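PDB 4ZBY: uracil-DNA glycosylase from Sulfolobus tokodaii str. 7, which belongs to the uracil-DNA glycosylase superfamily, with an alpha/beta fold that is modelled here holding an iron-sulfur cluster and uracil. Local coordinates for residues P115-T120 and E187-P192; S131-N136 and Y148-K153; I158-Y163 and E179-K184. All coordinates share one frame; numbering follows the deposited sequence.

Contact 1: P115-T120 and E187-P192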
loop_
_atom_site.group_PDB
_atom_site.type_symbol
_atom_site.label_atom_id
_atom_site.label_comp_id
_atom_site.label_asym_id
_atom_site.label_seq_id
_atom_site.Cartn_x
_atom_site.Cartn_y
_atom_site.Cartn_z
ATOM N N PRO A 115 -4.879 7.877 7.945
ATOM C CA PRO A 115 -5.589 8.295 6.732
ATOM C C PRO A 115 -7.098 8.029 6.791
ATOM O O PRO A 115 -7.587 7.139 7.532
ATOM C CB PRO A 115 -4.928 7.450 5.653
ATOM C CG PRO A 115 -4.603 6.147 6.394
ATOM C CD PRO A 115 -4.146 6.611 7.751
ATOM N N LYS A 116 -7.847 8.814 6.023
ATOM C CA LYS A 116 -9.276 8.562 5.851
ATOM C C LYS A 116 -9.512 7.202 5.179
ATOM O O LYS A 116 -10.470 6.486 5.498
ATOM C CB LYS A 116 -9.907 9.676 4.993
ATOM C CG LYS A 116 -11.413 9.505 4.765
ATOM C CD LYS A 116 -11.967 10.680 3.927
ATOM C CE LYS A 116 -13.494 10.660 3.869
ATOM N NZ LYS A 116 -14.044 11.796 3.068
ATOM N N ILE A 117 -8.672 6.906 4.199
ATOM C CA ILE A 117 -8.816 5.710 3.374
ATOM C C ILE A 117 -7.479 5.007 3.252
ATOM O O ILE A 117 -6.450 5.666 2.998
ATOM C CB ILE A 117 -9.319 6.069 1.962
ATOM C CG1 ILE A 117 -10.694 6.721 2.016
ATOM C CG2 ILE A 117 -9.328 4.840 1.014
ATOM C CD1 ILE A 117 -11.044 7.484 0.772
ATOM N N ILE A 118 -7.485 3.682 3.428
ATOM C CA ILE A 118 -6.350 2.871 3.013
ATOM C C ILE A 118 -6.765 2.035 1.818
ATOM O O ILE A 118 -7.708 1.254 1.906
ATOM C CB ILE A 118 -5.848 1.941 4.122
ATOM C CG1 ILE A 118 -5.287 2.758 5.290
ATOM C CG2 ILE A 118 -4.760 1.023 3.573
ATOM C CD1 ILE A 118 -5.045 1.932 6.553
ATOM N N VAL A 119 -6.069 2.214 0.700
ATOM C CA VAL A 119 -6.302 1.367 -0.472
ATOM C C VAL A 119 -5.292 0.226 -0.438
ATOM O O VAL A 119 -4.085 0.481 -0.499
ATOM C CB VAL A 119 -6.145 2.177 -1.774
ATOM C CG1 VAL A 119 -6.386 1.311 -2.988
ATOM C CG2 VAL A 119 -7.096 3.373 -1.754
ATOM N N THR A 120 -5.780 -1.006 -0.288
ATOM C CA THR A 120 -4.869 -2.150 -0.202
ATOM C C THR A 120 -4.818 -2.774 -1.581
ATOM O O THR A 120 -5.772 -3.398 -2.067
ATOM C CB THR A 120 -5.261 -3.193 0.882
ATOM O OG1 THR A 120 -6.611 -3.603 0.707
ATOM C CG2 THR A 120 -5.150 -2.601 2.288
ATOM N N GLU A 187 -15.084 8.708 -4.983
ATOM C CA GLU A 187 -16.349 9.105 -4.364
ATOM C C GLU A 187 -16.218 9.054 -2.839
ATOM O O GLU A 187 -16.642 9.976 -2.152
ATOM C CB GLU A 187 -17.501 8.231 -4.853
ATOM C CG GLU A 187 -18.839 8.652 -4.305
ATOM C CD GLU A 187 -20.014 8.041 -5.062
ATOM O OE1 GLU A 187 -19.767 7.311 -6.047
ATOM O OE2 GLU A 187 -21.179 8.288 -4.675
ATOM N N LEU A 188 -15.607 8.002 -2.302
ATOM C CA LEU A 188 -15.408 7.935 -0.851
ATOM C C LEU A 188 -14.528 9.080 -0.323
ATOM O O LEU A 188 -14.750 9.584 0.772
ATOM C CB LEU A 188 -14.788 6.583 -0.462
ATOM C CG LEU A 188 -15.719 5.392 -0.671
ATOM C CD1 LEU A 188 -14.933 4.091 -0.622
ATOM C CD2 LEU A 188 -16.806 5.377 0.388
ATOM N N ALA A 189 -13.546 9.498 -1.112
ATOM C CA ALA A 189 -12.610 10.513 -0.655
ATOM C C ALA A 189 -13.235 11.890 -0.603
ATOM O O ALA A 189 -12.928 12.692 0.298
ATOM C CB ALA A 189 -11.371 10.525 -1.565
ATOM N N ILE A 190 -14.115 12.183 -1.558
ATOM C CA ILE A 190 -14.696 13.522 -1.631
ATOM C C ILE A 190 -16.012 13.696 -0.880
ATOM O O ILE A 190 -16.507 14.819 -0.767
ATOM C CB ILE A 190 -14.944 13.987 -3.098
ATOM C CG1 ILE A 190 -16.053 13.178 -3.764
ATOM C CG2 ILE A 190 -13.664 13.968 -3.899
ATOM C CD1 ILE A 190 -16.625 13.853 -5.002
ATOM N N THR A 191 -16.553 12.602 -0.345
ATOM C CA THR A 191 -17.857 12.633 0.319
ATOM C C THR A 191 -17.686 12.718 1.833
ATOM O O THR A 191 -16.997 11.888 2.412
ATOM C CB THR A 191 -18.692 11.374 -0.039
ATOM O OG1 THR A 191 -18.800 11.253 -1.467
ATOM C CG2 THR A 191 -20.085 11.466 0.568
ATOM N N PRO A 192 -18.298 13.729 2.478
ATOM C CA PRO A 192 -18.166 13.866 3.933
ATOM C C PRO A 192 -18.763 12.660 4.658
ATOM O O PRO A 192 -19.743 12.087 4.173
ATOM C CB PRO A 192 -18.963 15.142 4.251
ATOM C CG PRO A 192 -19.162 15.833 2.932
ATOM C CD PRO A 192 -19.199 14.738 1.905
#
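Lys-116 reaches the end of helix 172-190 because its CG stands opposite the backbone N (chi1 -180°) and the rest of its chain is fully extended, carrying NZ to the carbonyls of 187-192; beside it, Ile-117 turns CG1 toward its own backbone N (chi1 -62°) and lays CD1 on the same turn. The contact joins the entry to strand 117-121, within the mixed sheet of this alpha/beta fold, to the C-terminal end of the last helix. Three carbonyls gather round the amine. NZ of Lys-116 is 3.1 Å from Ala-189 O and 3.0 Å from Thr-191 O, the latter just past the helix, and makes a weak bond of 3.3 Å with Leu-188 O. Neither of the two shorter bonds follows a lone pair: NZ sits above both carbonyl planes, and at Ala-189 O the C=O...N angle is 112°. Thr-191 has two deposited conformers and lies against a neighbouring molecule in the crystal, so its bond is somewhat less certain. For Leu-188 O, four residues on stands Pro-192, which has no N-H to offer. The positive amine would also be expected to suit the helix dipole at this end. Alongside the lysine, Ile-117 makes the apolar part: its CD1 touches Leu-188 CB and packs 3.8 Å from Ala-189 CB.

Contact 2: S131-N136 and Y148-K153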
loop_
_atom_site.group_PDB
_atom_site.type_symbol
_atom_site.label_atom_id
_atom_site.label_comp_id
_atom_site.label_asym_id
_atom_site.label_seq_id
_atom_site.Cartn_x
_atom_site.Cartn_y
_atom_site.Cartn_z
ATOM N N SER A 131 -6.243 -8.629 8.673
ATOM C CA SER A 131 -5.878 -9.303 9.916
ATOM C C SER A 131 -5.801 -8.321 11.089
ATOM O O SER A 131 -6.225 -8.658 12.200
ATOM C CB SER A 131 -4.555 -10.086 9.766
ATOM O OG SER A 131 -3.409 -9.227 9.761
ATOM N N LYS A 132 -5.323 -7.109 10.835
ATOM C CA LYS A 132 -5.307 -6.062 11.855
ATOM C C LYS A 132 -6.728 -5.600 12.201
ATOM O O LYS A 132 -7.012 -5.263 13.348
ATOM C CB LYS A 132 -4.470 -4.863 11.399
ATOM C CG LYS A 132 -2.990 -5.146 11.230
ATOM C CD LYS A 132 -2.334 -5.551 12.551
ATOM C CE LYS A 132 -1.812 -6.978 12.495
ATOM N NZ LYS A 132 -0.660 -7.206 13.425
ATOM N N MET A 133 -7.607 -5.584 11.203
ATOM C CA MET A 133 -9.000 -5.169 11.377
ATOM C C MET A 133 -9.830 -6.191 12.094
ATOM O O MET A 133 -10.854 -5.870 12.700
ATOM C CB MET A 133 -9.670 -4.925 10.026
ATOM C CG MET A 133 -9.114 -3.801 9.238
ATOM S SD MET A 133 -9.789 -3.864 7.578
ATOM C CE MET A 133 -11.484 -3.459 7.901
ATOM N N GLY A 134 -9.424 -7.444 11.959
ATOM C CA GLY A 134 -10.256 -8.544 12.387
ATOM C C GLY A 134 -11.372 -8.835 11.406
ATOM O O GLY A 134 -12.389 -9.424 11.775
ATOM N N GLU A 135 -11.169 -8.446 10.155
ATOM C CA GLU A 135 -12.118 -8.672 9.076
ATOM C C GLU A 135 -11.763 -9.983 8.381
ATOM O O GLU A 135 -10.598 -10.253 8.137
ATOM C CB GLU A 135 -12.102 -7.494 8.097
ATOM C CG GLU A 135 -13.066 -7.596 6.915
ATOM C CD GLU A 135 -14.529 -7.461 7.313
ATOM O OE1 GLU A 135 -14.805 -6.915 8.404
ATOM O OE2 GLU A 135 -15.399 -7.910 6.535
ATOM N N ASN A 136 -12.763 -10.825 8.126
ATOM C CA ASN A 136 -12.503 -12.108 7.481
ATOM C C ASN A 136 -11.943 -11.965 6.057
ATOM O O ASN A 136 -12.496 -11.240 5.216
ATOM C CB ASN A 136 -13.780 -12.945 7.454
ATOM C CG ASN A 136 -13.542 -14.308 6.870
ATOM O OD1 ASN A 136 -12.793 -15.100 7.433
ATOM N ND2 ASN A 136 -14.149 -14.579 5.722
ATOM N N TYR A 148 -14.593 -1.236 3.674
ATOM C CA TYR A 148 -14.684 -1.923 4.959
ATOM C C TYR A 148 -14.317 -0.913 6.041
ATOM O O TYR A 148 -13.289 -0.249 5.952
ATOM C CB TYR A 148 -13.750 -3.135 4.987
ATOM C CG TYR A 148 -14.076 -4.173 3.939
ATOM C CD1 TYR A 148 -13.601 -4.055 2.635
ATOM C CD2 TYR A 148 -14.848 -5.286 4.254
ATOM C CE1 TYR A 148 -13.899 -4.996 1.674
ATOM C CE2 TYR A 148 -15.150 -6.245 3.294
ATOM C CZ TYR A 148 -14.679 -6.091 2.005
ATOM O OH TYR A 148 -14.987 -7.054 1.062
ATOM N N VAL A 149 -15.162 -0.759 7.048
ATOM C CA VAL A 149 -14.854 0.243 8.060
ATOM C C VAL A 149 -13.953 -0.341 9.151
ATOM O O VAL A 149 -14.274 -1.370 9.769
ATOM C CB VAL A 149 -16.125 0.810 8.690
ATOM C CG1 VAL A 149 -15.774 1.739 9.845
ATOM C CG2 VAL A 149 -16.934 1.543 7.633
ATOM N N TRP A 150 -12.821 0.312 9.373
ATOM C CA TRP A 150 -11.894 -0.083 10.413
ATOM C C TRP A 150 -11.972 0.935 11.543
ATOM O O TRP A 150 -11.490 2.054 11.411
ATOM C CB TRP A 150 -10.488 -0.174 9.843
ATOM C CG TRP A 150 -9.405 -0.672 10.768
ATOM C CD1 TRP A 150 -9.549 -1.239 12.006
ATOM C CD2 TRP A 150 -7.998 -0.619 10.512
ATOM N NE1 TRP A 150 -8.308 -1.544 12.532
ATOM C CE2 TRP A 150 -7.344 -1.177 11.630
ATOM C CE3 TRP A 150 -7.231 -0.171 9.437
ATOM C CZ2 TRP A 150 -5.954 -1.298 11.696
ATOM C CZ3 TRP A 150 -5.849 -0.273 9.509
ATOM C CH2 TRP A 150 -5.224 -0.824 10.636
ATOM N N LYS A 151 -12.604 0.564 12.647
ATOM C CA LYS A 151 -12.565 1.434 13.813
ATOM C C LYS A 151 -11.167 1.357 14.404
ATOM O O LYS A 151 -10.714 0.293 14.834
ATOM C CB LYS A 151 -13.638 1.050 14.832
ATOM C CG LYS A 151 -14.981 1.613 14.483
ATOM C CD LYS A 151 -15.127 3.018 15.048
ATOM C CE LYS A 151 -16.577 3.480 14.980
ATOM N NZ LYS A 151 -16.838 4.689 15.819
ATOM N N TYR A 152 -10.452 2.475 14.387
ATOM C CA TYR A 152 -9.066 2.465 14.826
ATOM C C TYR A 152 -8.738 3.713 15.621
ATOM O O TYR A 152 -8.836 4.821 15.103
ATOM C CB TYR A 152 -8.106 2.350 13.637
ATOM C CG TYR A 152 -6.725 1.917 14.062
ATOM C CD1 TYR A 152 -6.564 0.878 14.973
ATOM C CD2 TYR A 152 -5.586 2.543 13.573
ATOM C CE1 TYR A 152 -5.316 0.473 15.375
ATOM C CE2 TYR A 152 -4.328 2.148 13.982
ATOM C CZ TYR A 152 -4.204 1.104 14.889
ATOM O OH TYR A 152 -2.969 0.684 15.304
ATOM N N LYS A 153 -8.323 3.508 16.868
ATOM C CA LYS A 153 -8.066 4.594 17.824
ATOM C C LYS A 153 -9.296 5.480 17.881
ATOM O O LYS A 153 -10.417 4.979 18.023
ATOM C CB LYS A 153 -6.806 5.398 17.439
ATOM C CG LYS A 153 -5.551 4.540 17.355
ATOM C CD LYS A 153 -4.289 5.355 17.087
ATOM C CE LYS A 153 -3.061 4.454 17.020
ATOM N NZ LYS A 153 -2.925 3.616 18.247
HETATM O O HOH W 1 -6.735 -3.043 14.855
#
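Met-133 and Trp-150 form the main aromatic contact between the end of helix 123-133 and strand 148-152. The evidence for a CH-pi interaction is direct: Met-133 CG stands 3.6 Å from the centroid of the five-membered indole ring of Trp-150, only 16° off its normal, so the methylene rests on the face. The sulfur comes in less squarely. Met-133 SD is 5.0 Å from that Trp-150 centroid and oblique to it, a looser Met-aromatic contact.

Apolar packing extends from the same side chain. Its bend at the last torsion (chi3 68°) turns the methyl out of the extended line, and Met-133 CE ends 3.7 Å from Tyr-148 CB, also touching Trp-150 CB; Met-133 thereby spans two residues on one side of the strand. Lys-132 adds its CB, 3.9 Å from Trp-150 CZ2, before its chain bends off and carries the amine away from the strand.

The polar elements are fewer. Glu-135 OE2 lies 3.5 Å from Tyr-148 CD2, with carboxylate and ring planes 53° apart, which is van der Waals contact and not a bond; the phenol is engaged elsewhere, with Val-143 O. One water links the Lys-132 carbonyl to the indole N-H of Trp-150: it donates to Lys-132 O (2.7 Å) and accepts from Trp-150 NE1 (3.2 Å), lying in the indole plane at its edge, so the ring N-H has a partner while the methionine occupies a face.

Strand 148-152 is the outermost strand of the sheet, paired with 155-162, and helix 123-133 packs on one face of the sheet near this edge: Met-133 and Trp-150 both reach Val-159 of the neighbouring strand, Trp-150 also meets Ile-129 of the helix, and Tyr-148 stacks edge-to-face with Phe-130.

Contact 3: I158-Y163 and E179-K184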
loop_
_atom_site.group_PDB
_atom_site.type_symbol
_atom_site.label_atom_id
_atom_site.label_comp_id
_atom_site.label_asym_id
_atom_site.label_seq_id
_atom_site.Cartn_x
_atom_site.Cartn_y
_atom_site.Cartn_z
ATOM N N ILE A 158 -11.420 3.896 6.355
ATOM C CA ILE A 158 -12.103 3.138 5.310
ATOM C C ILE A 158 -11.074 2.327 4.555
ATOM O O ILE A 158 -10.153 2.895 3.962
ATOM C CB ILE A 158 -12.815 4.056 4.333
ATOM C CG1 ILE A 158 -13.893 4.869 5.057
ATOM C CG2 ILE A 158 -13.406 3.258 3.225
ATOM C CD1 ILE A 158 -14.417 6.032 4.225
ATOM N N VAL A 159 -11.211 1.010 4.580
ATOM C CA VAL A 159 -10.269 0.154 3.873
ATOM C C VAL A 159 -10.900 -0.306 2.570
ATOM O O VAL A 159 -12.019 -0.820 2.551
ATOM C CB VAL A 159 -9.842 -1.074 4.717
ATOM C CG1 VAL A 159 -8.970 -2.038 3.877
ATOM C CG2 VAL A 159 -9.095 -0.629 5.964
ATOM N N PHE A 160 -10.186 -0.107 1.476
ATOM C CA PHE A 160 -10.719 -0.447 0.170
ATOM C C PHE A 160 -9.748 -1.317 -0.608
ATOM O O PHE A 160 -8.758 -0.822 -1.137
ATOM C CB PHE A 160 -11.032 0.833 -0.624
ATOM C CG PHE A 160 -11.979 0.620 -1.744
ATOM C CD1 PHE A 160 -13.276 1.095 -1.659
ATOM C CD2 PHE A 160 -11.598 -0.092 -2.883
ATOM C CE1 PHE A 160 -14.184 0.859 -2.695
ATOM C CE2 PHE A 160 -12.504 -0.325 -3.927
ATOM C CZ PHE A 160 -13.780 0.169 -3.835
ATOM N N PRO A 161 -10.030 -2.629 -0.682
ATOM C CA PRO A 161 -9.104 -3.495 -1.397
ATOM C C PRO A 161 -9.314 -3.434 -2.904
ATOM O O PRO A 161 -10.449 -3.372 -3.337
ATOM C CB PRO A 161 -9.454 -4.904 -0.875
ATOM C CG PRO A 161 -10.314 -4.675 0.339
ATOM C CD PRO A 161 -11.039 -3.389 0.077
ATOM N N THR A 162 -8.237 -3.461 -3.677
ATOM C CA THR A 162 -8.318 -3.592 -5.129
ATOM C C THR A 162 -7.327 -4.639 -5.638
ATOM O O THR A 162 -6.506 -5.158 -4.881
ATOM C CB THR A 162 -8.009 -2.269 -5.838
ATOM O OG1 THR A 162 -6.589 -2.046 -5.835
ATOM C CG2 THR A 162 -8.699 -1.088 -5.138
ATOM N N TYR A 163 -7.397 -4.948 -6.930
ATOM C CA TYR A 163 -6.375 -5.785 -7.536
ATOM C C TYR A 163 -5.092 -4.984 -7.558
ATOM O O TYR A 163 -5.112 -3.765 -7.466
ATOM C CB TYR A 163 -6.773 -6.220 -8.945
ATOM C CG TYR A 163 -7.885 -7.242 -8.994
ATOM C CD1 TYR A 163 -7.917 -8.316 -8.103
ATOM C CD2 TYR A 163 -8.894 -7.148 -9.940
ATOM C CE1 TYR A 163 -8.932 -9.255 -8.150
ATOM C CE2 TYR A 163 -9.911 -8.091 -10.000
ATOM C CZ TYR A 163 -9.927 -9.137 -9.100
ATOM O OH TYR A 163 -10.940 -10.071 -9.147
ATOM N N GLU A 179 -9.964 0.551 -12.588
ATOM C CA GLU A 179 -10.358 1.929 -12.811
ATOM C C GLU A 179 -11.678 2.239 -12.133
ATOM O O GLU A 179 -11.839 3.297 -11.534
ATOM C CB GLU A 179 -10.417 2.237 -14.309
ATOM C CG GLU A 179 -9.036 2.121 -14.960
ATOM C CD GLU A 179 -9.048 2.252 -16.473
ATOM O OE1 GLU A 179 -10.132 2.125 -17.084
ATOM O OE2 GLU A 179 -7.957 2.473 -17.047
ATOM N N GLU A 180 -12.614 1.303 -12.220
ATOM C CA GLU A 180 -13.912 1.469 -11.587
ATOM C C GLU A 180 -13.752 1.486 -10.074
ATOM O O GLU A 180 -14.432 2.238 -9.385
ATOM C CB GLU A 180 -14.866 0.352 -12.020
ATOM C CG GLU A 180 -15.276 0.453 -13.479
ATOM C CD GLU A 180 -15.940 1.780 -13.802
ATOM O OE1 GLU A 180 -16.988 2.082 -13.195
ATOM O OE2 GLU A 180 -15.405 2.528 -14.650
ATOM N N ASP A 181 -12.847 0.658 -9.562
ATOM C CA ASP A 181 -12.544 0.655 -8.132
ATOM C C ASP A 181 -11.983 2.017 -7.728
ATOM O O ASP A 181 -12.337 2.528 -6.673
ATOM C CB ASP A 181 -11.550 -0.440 -7.751
ATOM C CG ASP A 181 -12.220 -1.787 -7.551
ATOM O OD1 ASP A 181 -13.457 -1.843 -7.598
ATOM O OD2 ASP A 181 -11.500 -2.788 -7.357
ATOM N N PHE A 182 -11.146 2.622 -8.576
ATOM C CA PHE A 182 -10.585 3.929 -8.233
ATOM C C PHE A 182 -11.657 5.022 -8.302
ATOM O O PHE A 182 -11.601 5.975 -7.522
ATOM C CB PHE A 182 -9.375 4.269 -9.111
ATOM C CG PHE A 182 -8.060 3.853 -8.498
ATOM C CD1 PHE A 182 -7.819 2.540 -8.171
ATOM C CD2 PHE A 182 -7.072 4.791 -8.231
ATOM C CE1 PHE A 182 -6.617 2.149 -7.593
ATOM C CE2 PHE A 182 -5.863 4.403 -7.646
ATOM C CZ PHE A 182 -5.641 3.100 -7.323
ATOM N N LYS A 183 -12.633 4.877 -9.200
ATOM C CA LYS A 183 -13.777 5.797 -9.241
ATOM C C LYS A 183 -14.545 5.749 -7.920
ATOM O O LYS A 183 -14.997 6.778 -7.407
ATOM C CB LYS A 183 -14.721 5.463 -10.406
ATOM C CG LYS A 183 -14.145 5.739 -11.795
ATOM C CD LYS A 183 -15.156 5.409 -12.905
ATOM C CE LYS A 183 -14.585 5.687 -14.300
ATOM N NZ LYS A 183 -15.512 5.265 -15.393
ATOM N N LYS A 184 -14.711 4.543 -7.374
ATOM C CA LYS A 184 -15.388 4.391 -6.096
ATOM C C LYS A 184 -14.578 4.998 -4.968
ATOM O O LYS A 184 -15.156 5.594 -4.047
ATOM C CB LYS A 184 -15.690 2.913 -5.804
ATOM C CG LYS A 184 -16.737 2.330 -6.739
ATOM C CD LYS A 184 -16.883 0.818 -6.506
ATOM C CE LYS A 184 -18.165 0.283 -7.129
ATOM N NZ LYS A 184 -18.137 0.394 -8.610
HETATM O O HOH W 2 -9.419 -3.822 -8.700
#
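Phe-160, Asp-181 and Thr-162 contribute most of the surface buried between strand 158-162 and helix 179-184. Phe-160 swings its ring out toward the helix, with CG opposite the backbone N (chi1 -160°), and meets two successive turns. Asp-181 CG lies in the ring plane at its edge, 3.9 Å from Phe-160 CE2, and the carboxylate plane is turned 73° against the ring. One turn further on, Lys-184 CB approaches Phe-160 CZ at 3.9 Å; the lysine chain runs roughly perpendicular to the phenylalanine side chain, and its aliphatic part makes the contact while the amine heads off from the strand.

The two segments run almost antiparallel, their short axes at 169° and 9.4 Å apart at closest approach. This is the layering of the three-layer alpha/beta/alpha sandwich of the uracil-DNA glycosylase superfamily: helix 172-190 covers the face of the sheet on which Phe-160 and Thr-162 stand, while Val-159 and Pro-161 pack on helix 123-133 across the sheet.

Thr-162 and Asp-181 pass side by side, pointing opposite ways. The threonine turns OG1 back to its own chain, where Thr-162 OG1 bonds Tyr-163 O at 2.8 Å, leaving Thr-162 CG2 3.9 Å from Asp-181 CB. Asp-181 is buried, yet both its oxygens have partners. OD1 forms a salt bridge with Arg-144, which probably helps to stabilise the charge, and Asp-181 OD2 accepts a hydrogen bond from a water at 2.7 Å. That water in turn accepts the N-H of Tyr-163, its oxygen 2.9 Å from Tyr-163 N, and so ties the aspartate to the backbone where the strand gives way to the loop. The next residue along that loop is His-164, part of the pocket that holds uracil.

In the fold
All three contacts reach the same mixed sheet. Contacts 1 and 3 share helix 172-190 and have centres about 9 Å apart; their strands, 117-121 and 155-162, are neighbours, probably hydrogen-bonded through Ile-118 N to Ile-158 O (2.8 Å). Contact 2 lies at the sheet's edge, its centre about 15 Å from that of contact 1 and 17 Å from that of contact 3, and uses helix 123-133 on the other face. Along the chain, contacts 2 and 3 follow in series inside the loop closed by contact 1. Strand 155-162 lies between strands 117-121 and 148-152 and so links the three contacts, which fix helices of the C-terminal half to both faces of the sheet.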